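Local coordinates for protein probable sugar kinase (Clostridium perfringens, PDB 3KZH) that probably acts as a carbohydrate kinase of the pfkB family, phosphorylating a sugar, and holds beta-D-glucopyranose in the crystal, at residues C239-T245 / T311-Y317; K278-M283 / V303-L307. All blocks are in the same frame, centred on the assembly; numbering follows the deposited sequence.

Both contacts belong to the C-terminal part of a ribokinase-like fold, their centres about 14 Å apart. Interaction 1 pairs the last two strands of the central sheet; interaction 2 crosses helix 273-288 with helix 300-308, which leads directly into the outer strand, 312-317. The two meet at Trp312, whose CH2 lies 3.5 Å from Thr282 OG1 and whose ring also takes a cation-pi contact from Lys278. On the other strand, Ile242 O is 3.4 Å from SE of Met281, a selenomethionine. Neither contact touches the bound glucose: the side chain of Lys241 is about 14 Å from the sugar and that of Met283 about 12 Å.

Interaction 1 (C239-T245 / T311-Y317); sequences CGKIKAT and TWEEEKY
At the edge of the central sheet, strand 239-244 pairs antiparallel with strand 312-317, the outermost strand on this side within the chain. Lys243 and Glu313 form a hydrogen-bonded pair: Lys243 N gives to Glu313 O at 2.9 Å, and Glu313 N returns an almost straight bond to Lys243 O (N-H...O 177°). Lys241 and Glu315 exchange the same two bonds two residues further along, with the non-hydrogen-bonded pair Ile242-Glu314 between. At the Thr245 end of the pairing, Thr245 N gives a hydrogen bond to Thr311 O, and a water bridges Thr245 O to Thr311 N.

One face carries Ile242, Ala244, Trp312 and Glu314. The Trp312 ring leans back over the neighbouring strand, with CG2 of Ile242 3.7 Å from its CE3 and CB of Ala244 3.6 Å from its CZ3. Helix 273-288 packs against this face.

On the other face the Tyr317 ring comes close to Gly240, its CD1 3.7 Å from Gly240 CA, while Cys239 SG, swung anti to its own nitrogen (chi1 176°), meets the ring at its edge. Tyr317 OH bonds to Glu315 OE1 at 2.6 Å, from above the carboxylate plane, and rests against CB of Lys241. In the pairs Lys241-Glu315 and Lys243-Glu313 the side chains run side by side, but Lys241 NZ stops 4.1 Å from Glu315 OE1, beyond a salt bridge; the opposite charges may still attract. Such a run of antiparallel strands, 231-234, 239-244 and 312-317, closing one end of the mixed sheet is characteristic of the ribokinase-like fold.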
loop_
_atom_site.group_PDB
_atom_site.type_symbol
_atom_site.label_atom_id
_atom_site.label_comp_id
_atom_site.label_asym_id
_atom_site.label_seq_id
_atom_site.Cartn_x
_atom_site.Cartn_y
_atom_site.Cartn_z
ATOM N N CYS A 239 22.796 -35.343 18.957
ATOM C CA CYS A 239 21.502 -35.119 19.594
ATOM C C CYS A 239 21.722 -34.304 20.850
ATOM O O CYS A 239 22.701 -34.508 21.565
ATOM C CB CYS A 239 20.812 -36.450 19.934
ATOM S SG CYS A 239 19.229 -36.298 20.833
ATOM N N GLY A 240 20.831 -33.351 21.090
ATOM C CA GLY A 240 20.956 -32.515 22.262
ATOM C C GLY A 240 19.835 -31.522 22.397
ATOM O O GLY A 240 18.860 -31.571 21.649
ATOM N N LYS A 241 20.002 -30.612 23.351
ATOM C CA LYS A 241 19.038 -29.564 23.647
ATOM C C LYS A 241 19.812 -28.339 24.093
ATOM O O LYS A 241 20.675 -28.426 24.968
ATOM C CB LYS A 241 18.077 -30.009 24.758
ATOM C CG LYS A 241 16.974 -29.004 25.102
ATOM C CD LYS A 241 16.571 -29.066 26.571
ATOM C CE LYS A 241 15.703 -30.278 26.874
ATOM N NZ LYS A 241 15.289 -30.294 28.308
ATOM N N ILE A 242 19.530 -27.204 23.457
ATOM C CA ILE A 242 20.202 -25.939 23.769
ATOM C C ILE A 242 19.152 -24.880 24.084
ATOM O O ILE A 242 18.121 -24.783 23.414
ATOM C CB ILE A 242 21.156 -25.461 22.609
ATOM C CG1 ILE A 242 22.277 -26.485 22.369
ATOM C CG2 ILE A 242 21.830 -24.150 22.975
ATOM C CD1 ILE A 242 23.071 -26.288 21.089
ATOM N N LYS A 243 19.441 -24.083 25.104
ATOM C CA LYS A 243 18.551 -23.024 25.551
ATOM C C LYS A 243 19.387 -21.790 25.836
ATOM O O LYS A 243 20.566 -21.897 26.168
ATOM C CB LYS A 243 17.828 -23.488 26.825
ATOM C CG LYS A 243 16.920 -22.485 27.509
ATOM C CD LYS A 243 16.596 -22.967 28.900
ATOM C CE LYS A 243 16.027 -21.852 29.753
ATOM N NZ LYS A 243 15.675 -22.348 31.116
ATOM N N ALA A 244 18.786 -20.620 25.642
ATOM C CA ALA A 244 19.452 -19.361 25.923
ATOM C C ALA A 244 18.882 -18.795 27.213
ATOM O O ALA A 244 17.690 -18.937 27.495
ATOM C CB ALA A 244 19.250 -18.378 24.785
ATOM N N THR A 245 19.752 -18.199 28.021
ATOM C CA THR A 245 19.332 -17.567 29.270
ATOM C C THR A 245 19.042 -16.096 28.913
ATOM O O THR A 245 19.356 -15.654 27.799
ATOM C CB THR A 245 20.440 -17.669 30.373
ATOM O OG1 THR A 245 21.607 -16.939 29.973
ATOM C CG2 THR A 245 20.836 -19.116 30.614
ATOM N N THR A 311 24.710 -16.393 26.915
ATOM C CA THR A 311 25.110 -17.489 27.795
ATOM C C THR A 311 24.128 -18.629 27.509
ATOM O O THR A 311 22.907 -18.443 27.606
ATOM C CB THR A 311 25.069 -17.067 29.290
ATOM O OG1 THR A 311 26.063 -16.061 29.519
ATOM C CG2 THR A 311 25.349 -18.263 30.219
ATOM N N TRP A 312 24.675 -19.796 27.165
ATOM C CA TRP A 312 23.874 -20.968 26.819
ATOM C C TRP A 312 23.855 -22.113 27.829
ATOM O O TRP A 312 24.812 -22.330 28.568
ATOM C CB TRP A 312 24.332 -21.553 25.462
ATOM C CG TRP A 312 24.455 -20.571 24.303
ATOM C CD1 TRP A 312 25.579 -19.897 23.922
ATOM C CD2 TRP A 312 23.420 -20.170 23.392
ATOM N NE1 TRP A 312 25.314 -19.093 22.838
ATOM C CE2 TRP A 312 23.998 -19.240 22.486
ATOM C CE3 TRP A 312 22.057 -20.500 23.245
ATOM C CZ2 TRP A 312 23.256 -18.627 21.448
ATOM C CZ3 TRP A 312 21.310 -19.887 22.206
ATOM C CH2 TRP A 312 21.920 -18.963 21.327
ATOM N N GLU A 313 22.732 -22.830 27.851
ATOM C CA GLU A 313 22.557 -24.026 28.671
ATOM C C GLU A 313 22.539 -25.100 27.593
ATOM O O GLU A 313 21.664 -25.090 26.724
ATOM C CB GLU A 313 21.233 -24.009 29.436
ATOM C CG GLU A 313 21.279 -23.241 30.749
ATOM C CD GLU A 313 19.944 -23.215 31.470
ATOM O OE1 GLU A 313 19.222 -24.237 31.458
ATOM O OE2 GLU A 313 19.616 -22.161 32.053
ATOM N N GLU A 314 23.584 -25.930 27.580
ATOM C CA GLU A 314 23.745 -26.995 26.586
ATOM C C GLU A 314 23.737 -28.377 27.213
ATOM O O GLU A 314 24.274 -28.575 28.296
ATOM C CB GLU A 314 25.052 -26.802 25.794
ATOM C CG GLU A 314 25.170 -25.481 25.053
ATOM C CD GLU A 314 26.481 -25.335 24.316
ATOM O OE1 GLU A 314 26.745 -26.137 23.400
ATOM O OE2 GLU A 314 27.242 -24.398 24.626
ATOM N N GLU A 315 23.106 -29.322 26.520
ATOM C CA GLU A 315 22.978 -30.720 26.949
ATOM C C GLU A 315 23.193 -31.593 25.715
ATOM O O GLU A 315 22.682 -31.269 24.643
ATOM C CB GLU A 315 21.568 -30.983 27.516
ATOM C CG GLU A 315 21.254 -30.302 28.860
ATOM C CD GLU A 315 19.776 -30.346 29.260
ATOM O OE1 GLU A 315 19.120 -31.401 29.132
ATOM O OE2 GLU A 315 19.274 -29.313 29.747
ATOM N N LYS A 316 23.982 -32.664 25.850
ATOM C CA LYS A 316 24.256 -33.587 24.739
ATOM C C LYS A 316 23.908 -35.021 25.132
ATOM O O LYS A 316 24.371 -35.503 26.155
ATOM C CB LYS A 316 25.741 -33.563 24.311
ATOM C CG LYS A 316 26.312 -32.244 23.766
ATOM C CD LYS A 316 27.596 -32.457 22.933
ATOM C CE LYS A 316 28.726 -33.186 23.688
ATOM N NZ LYS A 316 29.252 -32.465 24.893
ATOM N N TYR A 317 23.111 -35.702 24.311
ATOM C CA TYR A 317 22.734 -37.092 24.577
ATOM C C TYR A 317 23.353 -38.001 23.515
ATOM O O TYR A 317 23.447 -37.625 22.344
ATOM C CB TYR A 317 21.200 -37.274 24.601
ATOM C CG TYR A 317 20.436 -36.142 25.259
ATOM C CD1 TYR A 317 19.740 -35.205 24.480
ATOM C CD2 TYR A 317 20.455 -35.960 26.660
ATOM C CE1 TYR A 317 19.085 -34.096 25.071
ATOM C CE2 TYR A 317 19.798 -34.853 27.269
ATOM C CZ TYR A 317 19.119 -33.927 26.461
ATOM O OH TYR A 317 18.470 -32.844 27.014
HETATM O O HOH W 1 25.707 -35.774 20.827
HETATM O O HOH W 2 19.692 -27.283 27.813
HETATM O O HOH W 3 22.281 -14.814 27.787
#

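Interaction 2 (K278-M283 / V303-L307)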
loop_
_atom_site.group_PDB
_atom_site.type_symbol
_atom_site.label_atom_id
_atom_site.label_comp_id
_atom_site.label_asym_id
_atom_site.label_seq_id
_atom_site.Cartn_x
_atom_site.Cartn_y
_atom_site.Cartn_z
ATOM N N LYS A 278 22.357 -22.576 17.547
ATOM C CA LYS A 278 22.657 -21.339 18.270
ATOM C C LYS A 278 22.423 -20.077 17.454
ATOM O O LYS A 278 21.853 -19.106 17.972
ATOM C CB LYS A 278 24.094 -21.346 18.792
ATOM C CG LYS A 278 24.328 -22.223 20.005
ATOM C CD LYS A 278 25.784 -22.146 20.413
ATOM C CE LYS A 278 26.171 -23.336 21.251
ATOM N NZ LYS A 278 27.645 -23.434 21.453
ATOM N N PHE A 279 22.816 -20.128 16.172
ATOM C CA PHE A 279 22.676 -19.014 15.214
ATOM C C PHE A 279 21.187 -18.765 14.957
ATOM O O PHE A 279 20.719 -17.632 15.043
ATOM C CB PHE A 279 23.433 -19.322 13.895
ATOM C CG PHE A 279 23.500 -18.148 12.926
ATOM C CD1 PHE A 279 24.625 -17.296 12.907
ATOM C CD2 PHE A 279 22.400 -17.833 12.083
ATOM C CE1 PHE A 279 24.656 -16.143 12.070
ATOM C CE2 PHE A 279 22.421 -16.681 11.247
ATOM C CZ PHE A 279 23.553 -15.836 11.245
ATOM N N ALA A 280 20.471 -19.835 14.621
ATOM C CA ALA A 280 19.037 -19.789 14.357
ATOM C C ALA A 280 18.218 -19.380 15.585
ATOM O O ALA A 280 17.195 -18.715 15.455
ATOM C CB ALA A 280 18.574 -21.130 13.836
HETATM N N MSE A 281 18.689 -19.761 16.772
HETATM C CA MSE A 281 18.013 -19.422 18.016
HETATM C C MSE A 281 18.222 -17.959 18.359
HETATM O O MSE A 281 17.302 -17.311 18.869
HETATM C CB MSE A 281 18.495 -20.307 19.148
HETATM C CG MSE A 281 17.378 -20.756 20.070
HETATM SE SE MSE A 281 17.988 -21.970 21.438
HETATM C CE MSE A 281 19.243 -22.937 20.445
ATOM N N THR A 282 19.416 -17.439 18.038
ATOM C CA THR A 282 19.762 -16.019 18.249
ATOM C C THR A 282 18.834 -15.144 17.387
ATOM O O THR A 282 18.360 -14.111 17.847
ATOM C CB THR A 282 21.262 -15.728 17.913
ATOM O OG1 THR A 282 22.096 -16.448 18.830
ATOM C CG2 THR A 282 21.585 -14.244 18.017
HETATM N N MSE A 283 18.545 -15.619 16.168
HETATM C CA MSE A 283 17.641 -14.957 15.207
HETATM C C MSE A 283 16.212 -14.981 15.736
HETATM O O MSE A 283 15.467 -13.997 15.599
HETATM C CB MSE A 283 17.675 -15.655 13.843
HETATM C CG MSE A 283 18.962 -15.486 13.100
HETATM SE SE MSE A 283 18.859 -15.989 11.226
HETATM C CE MSE A 283 17.319 -14.901 10.789
ATOM N N VAL A 303 23.149 -10.397 14.539
ATOM C CA VAL A 303 22.935 -11.793 14.947
ATOM C C VAL A 303 24.222 -12.317 15.575
ATOM O O VAL A 303 24.187 -12.863 16.672
ATOM C CB VAL A 303 22.506 -12.715 13.751
ATOM C CG1 VAL A 303 22.297 -14.145 14.218
ATOM C CG2 VAL A 303 21.257 -12.206 13.119
ATOM N N LEU A 304 25.352 -12.068 14.914
ATOM C CA LEU A 304 26.667 -12.482 15.415
ATOM C C LEU A 304 27.087 -11.770 16.708
ATOM O O LEU A 304 27.705 -12.382 17.578
ATOM C CB LEU A 304 27.744 -12.293 14.346
ATOM C CG LEU A 304 27.727 -13.191 13.103
ATOM C CD1 LEU A 304 28.928 -12.846 12.226
ATOM C CD2 LEU A 304 27.773 -14.660 13.476
ATOM N N ALA A 305 26.695 -10.502 16.848
ATOM C CA ALA A 305 27.003 -9.694 18.038
ATOM C C ALA A 305 26.215 -10.181 19.253
ATOM O O ALA A 305 26.743 -10.184 20.365
ATOM C CB ALA A 305 26.708 -8.212 17.780
ATOM N N LYS A 306 24.966 -10.607 19.027
ATOM C CA LYS A 306 24.111 -11.120 20.101
ATOM C C LYS A 306 24.478 -12.562 20.455
ATOM O O LYS A 306 24.324 -12.963 21.602
ATOM C CB LYS A 306 22.625 -11.018 19.744
ATOM C CG LYS A 306 21.705 -10.975 20.973
ATOM C CD LYS A 306 20.416 -11.748 20.769
ATOM C CE LYS A 306 19.543 -11.739 22.009
ATOM N NZ LYS A 306 19.083 -10.372 22.355
ATOM N N LEU A 307 24.990 -13.313 19.477
ATOM C CA LEU A 307 25.421 -14.705 19.659
ATOM C C LEU A 307 26.644 -14.788 20.589
ATOM O O LEU A 307 26.747 -15.712 21.396
ATOM C CB LEU A 307 25.745 -15.338 18.287
ATOM C CG LEU A 307 26.455 -16.700 18.161
ATOM C CD1 LEU A 307 25.538 -17.809 18.601
ATOM C CD2 LEU A 307 26.927 -16.939 16.738
#
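Lys278 meets Leu307 through its first side-chain carbon, CB lying 3.8 Å from Leu307 CD1, while the rest of the chain leads away from helix 300-308. Next comes Phe279, whose CG stands anti to the backbone nitrogen (chi1 -172°), carrying the ring toward helix 300-308. Val303 CG1 sits over one face in a CH-pi contact, 3.8 Å from the centroid and offset toward the rim; Leu304 CD2 meets the ring edge, 3.7 Å from CE1. Tyr265 stacks with the same ring.

A turn later, Thr282 points its CB toward helix 300-308. Its OG1 turns back to give a hydrogen bond to Lys278 O at 2.8 Å, on the opposite face of that carbonyl from the helical Thr282 N, so one oxygen accepts both bonds. This holds the side chain with CG2 packed against CB of Lys306 at 3.8 Å and OG1 beside Leu307 CD1. Met283, a selenomethionine, closes the row, its CG 3.8 Å from Val303 CG1.

The helix segments run at 105° to each other, with axes 9.3 Å apart. No hydrogen bond joins them: this is steeply crossed, mainly apolar helix packing in the C-terminal part of a ribokinase-like fold.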